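Arginine decarboxylase, A207R protein (Paramecium bursaria Chlorella virus 1, PDB 2NVA) is a pyridoxal 5'-phosphate-dependent decarboxylase of the ornithine decarboxylase-like family that removes the carboxyl group of arginine to give agmatine. Local coordinates at residues S285-F290 with G321-G326; L264-I269 with V345-W350. All blocks are in the same frame, centred on the assembly; numbering follows the deposited sequence.

Contact 1. Residues S285-F290 with G321-G326; sequences STYGGF and GCTCDG. With PL2 ((4-{[(4-{[amino(imino)methyl]amino}butyl)amino]methyl}-5-hydroxy-6-methylpyridin-3-yl)methyl dihydrogen phosphate), chain J.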
ATOM      1  N   SER A 285       7.454  -0.777   8.169  1.00 12.84           N
ATOM      2  CA  SER A 285       6.563  -1.866   7.766  1.00 12.50           C
ATOM      3  C   SER A 285       6.429  -1.977   6.251  1.00 12.36           C
ATOM      4  O   SER A 285       6.851  -1.075   5.521  1.00 12.60           O
ATOM      5  CB  SER A 285       5.179  -1.707   8.423  1.00 13.22           C
ATOM      6  OG  SER A 285       4.342  -0.834   7.669  1.00 13.48           O
ATOM      7  N   THR A 286       5.844  -3.091   5.801  1.00 12.34           N
ATOM      8  CA  THR A 286       5.518  -3.276   4.382  1.00 13.14           C
ATOM      9  C   THR A 286       4.439  -2.284   3.914  1.00 13.17           C
ATOM     10  O   THR A 286       4.286  -2.050   2.721  1.00 12.75           O
ATOM     11  CB  THR A 286       5.042  -4.704   4.075  1.00 12.70           C
ATOM     12  OG1 THR A 286       3.892  -5.012   4.869  1.00 13.16           O
ATOM     13  CG2 THR A 286       6.144  -5.701   4.369  1.00 13.23           C
ATOM     14  N   TYR A 287       3.717  -1.704   4.875  1.00 12.91           N
ATOM     15  CA  TYR A 287       2.755  -0.625   4.608  1.00 13.06           C
ATOM     16  C   TYR A 287       3.393   0.761   4.714  1.00 13.39           C
ATOM     17  O   TYR A 287       2.747   1.792   4.443  1.00 14.17           O
ATOM     18  CB  TYR A 287       1.582  -0.735   5.580  1.00 13.23           C
ATOM     19  CG  TYR A 287       0.738  -1.971   5.372  1.00 13.50           C
ATOM     20  CD1 TYR A 287      -0.153  -2.048   4.311  1.00 14.04           C
ATOM     21  CD2 TYR A 287       0.857  -3.075   6.219  1.00 12.71           C
ATOM     22  CE1 TYR A 287      -0.945  -3.184   4.118  1.00 14.12           C
ATOM     23  CE2 TYR A 287       0.070  -4.220   6.031  1.00 13.79           C
ATOM     24  CZ  TYR A 287      -0.832  -4.258   4.983  1.00 14.47           C
ATOM     25  OH  TYR A 287      -1.615  -5.382   4.792  1.00 14.88           O
ATOM     26  N   GLY A 288       4.652   0.789   5.123  1.00 13.03           N
ATOM     27  CA  GLY A 288       5.414   2.038   5.175  1.00 12.78           C
ATOM     28  C   GLY A 288       6.389   2.055   4.020  1.00 13.28           C
ATOM     29  O   GLY A 288       5.982   2.194   2.865  1.00 13.98           O
ATOM     30  N   GLY A 289       7.670   1.889   4.330  1.00 12.92           N
ATOM     31  CA  GLY A 289       8.726   1.957   3.320  1.00 12.62           C
ATOM     32  C   GLY A 289       9.078   0.637   2.642  1.00 12.51           C
ATOM     33  O   GLY A 289       9.895   0.620   1.707  1.00 13.06           O
ATOM     34  N   PHE A 290       8.473  -0.454   3.100  1.00 12.37           N
ATOM     35  CA  PHE A 290       8.864  -1.793   2.634  1.00 12.56           C
ATOM     36  C   PHE A 290       7.868  -2.511   1.728  1.00 12.83           C
ATOM     37  O   PHE A 290       7.793  -3.754   1.732  1.00 13.04           O
ATOM     38  CB  PHE A 290       9.265  -2.683   3.823  1.00 12.62           C
ATOM     39  CG  PHE A 290      10.553  -2.249   4.480  1.00 13.15           C
ATOM     40  CD1 PHE A 290      11.772  -2.809   4.099  1.00 12.75           C
ATOM     41  CD2 PHE A 290      10.556  -1.242   5.441  1.00 11.99           C
ATOM     42  CE1 PHE A 290      12.962  -2.382   4.691  1.00 13.95           C
ATOM     43  CE2 PHE A 290      11.741  -0.827   6.043  1.00 12.57           C
ATOM     44  CZ  PHE A 290      12.945  -1.394   5.653  1.00 13.88           C
ATOM     45  N   GLY A 321       7.351  -6.079  10.502  1.00 12.04           N
ATOM     46  CA  GLY A 321       6.905  -4.692  10.438  1.00 12.13           C
ATOM     47  C   GLY A 321       6.034  -4.365  11.654  1.00 12.55           C
ATOM     48  O   GLY A 321       5.547  -5.273  12.334  1.00 12.43           O
ATOM     49  N   CYS A 322       5.796  -3.081  11.891  1.00 12.28           N
ATOM     50  CA  CYS A 322       5.109  -2.642  13.112  1.00 13.08           C
ATOM     51  C   CYS A 322       3.590  -2.807  13.097  1.00 13.09           C
ATOM     52  O   CYS A 322       2.956  -2.625  14.138  1.00 13.87           O
ATOM     53  CB  CYS A 322       5.475  -1.190  13.463  1.00 13.33           C
ATOM     54  SG  CYS A 322       5.210  -0.035  12.120  1.00 14.10           S
ATOM     55  N   THR A 323       2.990  -3.129  11.945  1.00 13.17           N
ATOM     56  CA  THR A 323       1.513  -3.181  11.878  1.00 13.18           C
ATOM     57  C   THR A 323       0.922  -4.472  12.452  1.00 13.50           C
ATOM     58  O   THR A 323       1.641  -5.449  12.711  1.00 13.35           O
ATOM     59  CB  THR A 323       0.944  -2.980  10.432  1.00 13.41           C
ATOM     60  OG1 THR A 323       1.171  -4.158   9.648  1.00 13.36           O
ATOM     61  CG2 THR A 323       1.576  -1.746   9.740  1.00 13.31           C
ATOM     62  N   CYS A 324      -0.401  -4.436  12.635  0.50 13.55           N
ATOM     63  CA  CYS A 324      -1.254  -5.547  13.090  0.50 14.12           C
ATOM     64  C   CYS A 324      -1.246  -6.796  12.200  0.50 14.08           C
ATOM     65  O   CYS A 324      -1.614  -7.893  12.640  0.50 14.46           O
ATOM     66  CB  CYS A 324      -2.711  -5.043  13.165  0.50 13.59           C
ATOM     67  SG  CYS A 324      -3.313  -4.306  11.544  0.50 15.83           S
ATOM     68  N   ASP A 325      -0.851  -6.620  10.949  1.00 14.14           N
ATOM     69  CA  ASP A 325      -1.097  -7.607   9.893  1.00 14.44           C
ATOM     70  C   ASP A 325      -0.008  -8.667   9.797  1.00 14.18           C
ATOM     71  O   ASP A 325       1.180  -8.347   9.864  1.00 13.23           O
ATOM     72  CB  ASP A 325      -1.212  -6.843   8.565  1.00 14.56           C
ATOM     73  CG  ASP A 325      -1.810  -7.653   7.465  1.00 16.07           C
ATOM     74  OD1 ASP A 325      -1.577  -8.884   7.354  1.00 17.59           O
ATOM     75  OD2 ASP A 325      -2.540  -7.048   6.636  1.00 17.77           O
ATOM     76  N   GLY A 326      -0.408  -9.927   9.612  1.00 14.10           N
ATOM     77  CA  GLY A 326       0.552 -11.026   9.473  1.00 14.32           C
ATOM     78  C   GLY A 326       1.327 -11.025   8.159  1.00 14.03           C
ATOM     79  O   GLY A 326       2.370 -11.678   8.047  1.00 14.22           O
TER
HETATM   80  N1  PL2 J2002      -7.891  -6.169  16.955  1.00 16.12           N
HETATM   81  C2  PL2 J2002      -6.622  -6.405  16.581  1.00 17.12           C
HETATM   82  C2A PL2 J2002      -5.542  -6.508  17.674  1.00 17.85           C
HETATM   83  C3  PL2 J2002      -6.317  -6.583  15.229  1.00 17.02           C
HETATM   84  O3  PL2 J2002      -5.027  -6.848  14.873  1.00 16.23           O
HETATM   85  C4  PL2 J2002      -7.340  -6.494  14.250  1.00 16.82           C
HETATM   86  C4A PL2 J2002      -7.109  -6.664  12.730  1.00 17.45           C
HETATM   87  C5  PL2 J2002      -8.650  -6.230  14.721  1.00 16.09           C
HETATM   88  C6  PL2 J2002      -8.889  -6.077  16.079  1.00 16.31           C
HETATM   89  P   PL2 J2002     -11.363  -7.153  12.024  1.00 14.61           P
HETATM   90  N   PL2 J2002      -5.919  -7.452  12.411  1.00 17.40           N
HETATM   91  CA  PL2 J2002      -5.166  -6.795  11.312  1.00 17.04           C
HETATM   92  CG  PL2 J2002      -5.148  -6.565   8.783  1.00 17.23           C
HETATM   93  OP2 PL2 J2002     -11.351  -8.325  10.965  1.00 15.03           O
HETATM   94  OP3 PL2 J2002     -11.437  -5.787  11.168  1.00 14.87           O
HETATM   95  OP1 PL2 J2002     -12.530  -7.231  12.930  1.00 13.04           O
HETATM   96  OP4 PL2 J2002      -9.938  -7.155  12.797  1.00 15.43           O
HETATM   97  C5M PL2 J2002      -9.821  -6.133  13.729  1.00 16.31           C
HETATM   98  CB  PL2 J2002      -6.035  -6.586  10.047  1.00 17.08           C
HETATM   99  CD  PL2 J2002      -6.003  -6.499   7.506  1.00 15.84           C
HETATM  100  NE  PL2 J2002      -5.116  -6.072   6.408  1.00 16.47           N
HETATM  101  CZ  PL2 J2002      -5.555  -5.649   5.224  1.00 16.24           C
HETATM  102  NH2 PL2 J2002      -4.669  -5.260   4.292  1.00 16.14           N
HETATM  103  NH1 PL2 J2002      -6.855  -5.603   4.953  1.00 15.91           N
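Y287 and D325 meet through their polar ends: the phenol OH of Y287 donates to D325 OD2 at 2.7 Å, approaching from above the carboxylate plane, 53° out of it. The Y287 ring and the carboxylate are turned 34° against each other, and the D325 oxygen lies at the ring edge. Both groups also grip the guanidinium end of the agmatine adduct. NE of PL2 donates to D325 OD2 at 2.8 Å, while NH2 of PL2 donates to Y287 OH at 3.1 Å, so the phenol oxygen gives one bond and takes another. OD2 thus accepts from phenol and ligand together, and D325 OD1 is held by the backbone N of V327.

Van der Waals contacts back this polar cluster. T323 crosses the Y287 side chain at about a right angle, with OG1 3.6 Å from Y287 CD2 at the ring edge; that hydroxyl is bonded to D328. The other branch, T323 CG2, lies 3.8 Å from Y287 CD2 and also reaches S285 OG at 3.6 Å. Near the start of both segments the backbones close in, S285 CA lying 3.9 Å from G321 CA.

Y287 sits within a type I turn from S285 to G288. S285 O accepts from G288 N and F290 N, which come from opposite faces of its plane.

Since PL2 is also hydrogen-bonded to S179, G216, G254, R255 and Y353 of the second subunit, the arrangement is the shared interface active site characteristic of ornithine decarboxylase-like enzymes, with 321-326 supplying the acidic residue for the guanidinium tail of the bound agmatine, and probably that of arginine.

Contact 2. Residues L264-I269 with V345-W350; sequences LATQVI and VYFPSW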
ATOM      1  N   LEU A 264      17.492   3.454   4.264  1.00 12.04           N
ATOM      2  CA  LEU A 264      16.404   3.641   5.234  1.00 12.01           C
ATOM      3  C   LEU A 264      16.821   3.076   6.588  1.00 11.68           C
ATOM      4  O   LEU A 264      17.054   1.894   6.708  1.00 12.10           O
ATOM      5  CB  LEU A 264      15.110   2.982   4.749  1.00 12.27           C
ATOM      6  CG  LEU A 264      13.881   3.071   5.670  1.00 12.08           C
ATOM      7  CD1 LEU A 264      13.577   4.496   6.138  1.00 12.29           C
ATOM      8  CD2 LEU A 264      12.662   2.470   4.943  1.00 13.39           C
ATOM      9  N   ALA A 265      16.913   3.952   7.583  1.00 12.13           N
ATOM     10  CA  ALA A 265      17.292   3.569   8.947  1.00 11.51           C
ATOM     11  C   ALA A 265      16.039   3.345   9.790  1.00 11.60           C
ATOM     12  O   ALA A 265      15.101   4.138   9.735  1.00 11.38           O
ATOM     13  CB  ALA A 265      18.159   4.645   9.576  1.00 11.65           C
ATOM     14  N   THR A 266      16.034   2.243  10.532  1.00 11.54           N
ATOM     15  CA  THR A 266      14.885   1.863  11.340  1.00 12.31           C
ATOM     16  C   THR A 266      15.361   1.215  12.642  1.00 12.03           C
ATOM     17  O   THR A 266      16.442   0.612  12.692  1.00 11.79           O
ATOM     18  CB  THR A 266      13.895   0.949  10.560  1.00 12.34           C
ATOM     19  OG1 THR A 266      12.768   0.623  11.376  1.00 13.80           O
ATOM     20  CG2 THR A 266      14.553  -0.348  10.081  1.00 12.44           C
ATOM     21  N   GLN A 267      14.535   1.340  13.679  1.00 12.28           N
ATOM     22  CA  GLN A 267      14.929   0.910  15.019  1.00 12.29           C
ATOM     23  C   GLN A 267      14.165  -0.339  15.462  1.00 12.38           C
ATOM     24  O   GLN A 267      12.984  -0.488  15.145  1.00 12.03           O
ATOM     25  CB  GLN A 267      14.669   2.047  16.025  1.00 12.27           C
ATOM     26  CG  GLN A 267      15.333   1.846  17.379  1.00 13.21           C
ATOM     27  CD  GLN A 267      14.933   2.918  18.388  1.00 13.72           C
ATOM     28  OE1 GLN A 267      13.764   3.252  18.515  1.00 14.32           O
ATOM     29  NE2 GLN A 267      15.912   3.451  19.113  1.00 15.93           N
ATOM     30  N   VAL A 268      14.853  -1.217  16.195  1.00 11.68           N
ATOM     31  CA  VAL A 268      14.219  -2.343  16.867  1.00 11.99           C
ATOM     32  C   VAL A 268      13.393  -1.802  18.037  1.00 12.09           C
ATOM     33  O   VAL A 268      13.936  -1.203  18.966  1.00 11.96           O
ATOM     34  CB  VAL A 268      15.252  -3.353  17.417  1.00 11.90           C
ATOM     35  CG1 VAL A 268      14.545  -4.517  18.117  1.00 12.35           C
ATOM     36  CG2 VAL A 268      16.165  -3.853  16.290  1.00 11.73           C
ATOM     37  N   ILE A 269      12.084  -1.995  17.955  1.00 12.26           N
ATOM     38  CA  ILE A 269      11.173  -1.500  18.976  1.00 12.04           C
ATOM     39  C   ILE A 269      10.545  -2.595  19.827  1.00 12.41           C
ATOM     40  O   ILE A 269       9.995  -2.301  20.885  1.00 12.43           O
ATOM     41  CB  ILE A 269      10.094  -0.524  18.390  1.00 12.10           C
ATOM     42  CG1 ILE A 269       9.149  -1.219  17.408  1.00 13.10           C
ATOM     43  CG2 ILE A 269      10.759   0.699  17.748  1.00 12.55           C
ATOM     44  CD1 ILE A 269       7.950  -1.889  18.092  1.00 12.94           C
ATOM     45  N   VAL A 345      19.256  -0.098  12.651  1.00 12.66           N
ATOM     46  CA  VAL A 345      19.850  -0.718  11.474  1.00 13.15           C
ATOM     47  C   VAL A 345      19.537   0.168  10.279  1.00 13.00           C
ATOM     48  O   VAL A 345      18.667   1.035  10.373  1.00 12.61           O
ATOM     49  CB  VAL A 345      19.308  -2.163  11.222  1.00 12.88           C
ATOM     50  CG1 VAL A 345      19.515  -3.045  12.470  1.00 13.27           C
ATOM     51  CG2 VAL A 345      17.824  -2.147  10.839  1.00 13.64           C
ATOM     52  N   TYR A 346      20.230  -0.041   9.163  1.00 12.36           N
ATOM     53  CA  TYR A 346      19.761   0.571   7.933  1.00 12.03           C
ATOM     54  C   TYR A 346      19.746  -0.415   6.778  1.00 12.26           C
ATOM     55  O   TYR A 346      20.508  -1.374   6.750  1.00 12.06           O
ATOM     56  CB  TYR A 346      20.546   1.847   7.596  1.00 12.35           C
ATOM     57  CG  TYR A 346      21.945   1.615   7.077  1.00 12.57           C
ATOM     58  CD1 TYR A 346      22.188   1.435   5.707  1.00 13.24           C
ATOM     59  CD2 TYR A 346      23.032   1.601   7.948  1.00 14.07           C
ATOM     60  CE1 TYR A 346      23.466   1.219   5.227  1.00 13.64           C
ATOM     61  CE2 TYR A 346      24.324   1.399   7.465  1.00 13.21           C
ATOM     62  CZ  TYR A 346      24.526   1.199   6.113  1.00 13.83           C
ATOM     63  OH  TYR A 346      25.806   0.992   5.644  1.00 14.38           O
ATOM     64  N   PHE A 347      18.860  -0.149   5.821  1.00 12.55           N
ATOM     65  CA  PHE A 347      18.747  -0.946   4.612  1.00 12.42           C
ATOM     66  C   PHE A 347      19.335  -0.161   3.450  1.00 12.92           C
ATOM     67  O   PHE A 347      18.846   0.936   3.125  1.00 12.35           O
ATOM     68  CB  PHE A 347      17.278  -1.285   4.344  1.00 12.62           C
ATOM     69  CG  PHE A 347      16.705  -2.262   5.330  1.00 13.08           C
ATOM     70  CD1 PHE A 347      16.697  -3.624   5.046  1.00 12.33           C
ATOM     71  CD2 PHE A 347      16.202  -1.823   6.561  1.00 13.34           C
ATOM     72  CE1 PHE A 347      16.172  -4.543   5.956  1.00 13.91           C
ATOM     73  CE2 PHE A 347      15.673  -2.734   7.485  1.00 14.42           C
ATOM     74  CZ  PHE A 347      15.669  -4.107   7.176  1.00 13.47           C
ATOM     75  N   PRO A 348      20.410  -0.703   2.846  1.00 12.91           N
ATOM     76  CA  PRO A 348      21.073  -0.018   1.735  1.00 13.15           C
ATOM     77  C   PRO A 348      20.181   0.058   0.495  1.00 12.60           C
ATOM     78  O   PRO A 348      19.296  -0.769   0.345  1.00 12.64           O
ATOM     79  CB  PRO A 348      22.296  -0.908   1.436  1.00 13.27           C
ATOM     80  CG  PRO A 348      22.470  -1.781   2.653  1.00 14.29           C
ATOM     81  CD  PRO A 348      21.078  -1.974   3.207  1.00 13.12           C
ATOM     82  N   SER A 349      20.445   1.039  -0.375  1.00 12.77           N
ATOM     83  CA  SER A 349      19.813   1.125  -1.700  1.00 12.62           C
ATOM     84  C   SER A 349      18.294   1.050  -1.606  1.00 12.86           C
ATOM     85  O   SER A 349      17.644   0.218  -2.243  1.00 12.64           O
ATOM     86  CB  SER A 349      20.383   0.057  -2.650  1.00 13.69           C
ATOM     87  OG  SER A 349      21.805   0.221  -2.782  1.00 14.15           O
ATOM     88  N   TRP A 350      17.744   1.948  -0.792  1.00 12.71           N
ATOM     89  CA  TRP A 350      16.316   1.904  -0.483  1.00 12.83           C
ATOM     90  C   TRP A 350      15.585   3.149  -1.004  1.00 12.40           C
ATOM     91  O   TRP A 350      14.764   3.741  -0.298  1.00 12.93           O
ATOM     92  CB  TRP A 350      16.078   1.695   1.028  1.00 12.71           C
ATOM     93  CG  TRP A 350      14.859   0.858   1.252  1.00 12.27           C
ATOM     94  CD1 TRP A 350      13.643   1.263   1.731  1.00 12.60           C
ATOM     95  CD2 TRP A 350      14.731  -0.525   0.940  1.00 13.25           C
ATOM     96  NE1 TRP A 350      12.761   0.197   1.748  1.00 12.45           N
ATOM     97  CE2 TRP A 350      13.410  -0.911   1.270  1.00 13.34           C
ATOM     98  CE3 TRP A 350      15.616  -1.488   0.408  1.00 14.72           C
ATOM     99  CZ2 TRP A 350      12.934  -2.221   1.070  1.00 13.69           C
ATOM    100  CZ3 TRP A 350      15.150  -2.801   0.228  1.00 14.81           C
ATOM    101  CH2 TRP A 350      13.820  -3.150   0.560  1.00 15.04           C
TER
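L264 and F347 form a hydrogen-bonded antiparallel pair: F347 N donates to L264 O at 2.9 Å, and L264 N returns a bond to F347 O. T266 and V345 make the second such pair, in which V345 N points at T266 O with an N-H...O angle of 174°. Between them A265 faces Y346 as a non-hydrogen-bonded pair, the two CA atoms 4.0 Å apart; here CA-H...O contacts from Y346 CA to L264 O and from A265 CA to V345 O supplement the backbone bonds.

The tight part lies on the face that carries L264, T266, V345 and F347. T266 and V345 lie side by side and point the same way, their CG2 methyls 3.8 Å apart. The same T266 methyl touches the edge of the F347 ring at CE2, 3.7 Å away, while T266 OG1, anti to the backbone N (chi1 -179°), is bonded to N283. Beyond the strand end W350 folds back, bringing its CD1 to 3.6 Å from L264 CD2; one face of its indole receives F347 CB, offset toward the rim.

The other face is more loosely joined. A265 CB comes no closer than 4.2 Å to Y346 CB, and the end of the tyrosine leads away from 264-269, Y346 packing on Q303. P348 and S349, partly exposed, turn away from 264-269.

Strand 262-274 is bordered here by strand 344-347, and it also pairs antiparallel with strands 18-22 and 277-282; Y20 packs on L264 and F282 on both T266 and V345, while strand 303-304 flanks 344-347 in the same mixed sheet.

From the N terminus the chain first lays down strand 18-22 of the mixed sheet, then the parallel barrel strands, before entering strand 262-274, where 264-269 opens the longer loop. It passes through strand 277-282 into 285-290, runs on through helix 292-295 and strand 314-320 to 321-326, and there contact 1 closes the inner loop. Only after strand 331-337 does the chain reach 345-350, so contact 2 closes the outer loop and contact 1 is nested within it. The two touch, their centres about 13 Å apart: G289 O lies 2.9 Å from W350 NE1, probably hydrogen-bonded, and F290 packs against F347, W350 and L264. Sheet and substrate-binding loops are thereby tied together.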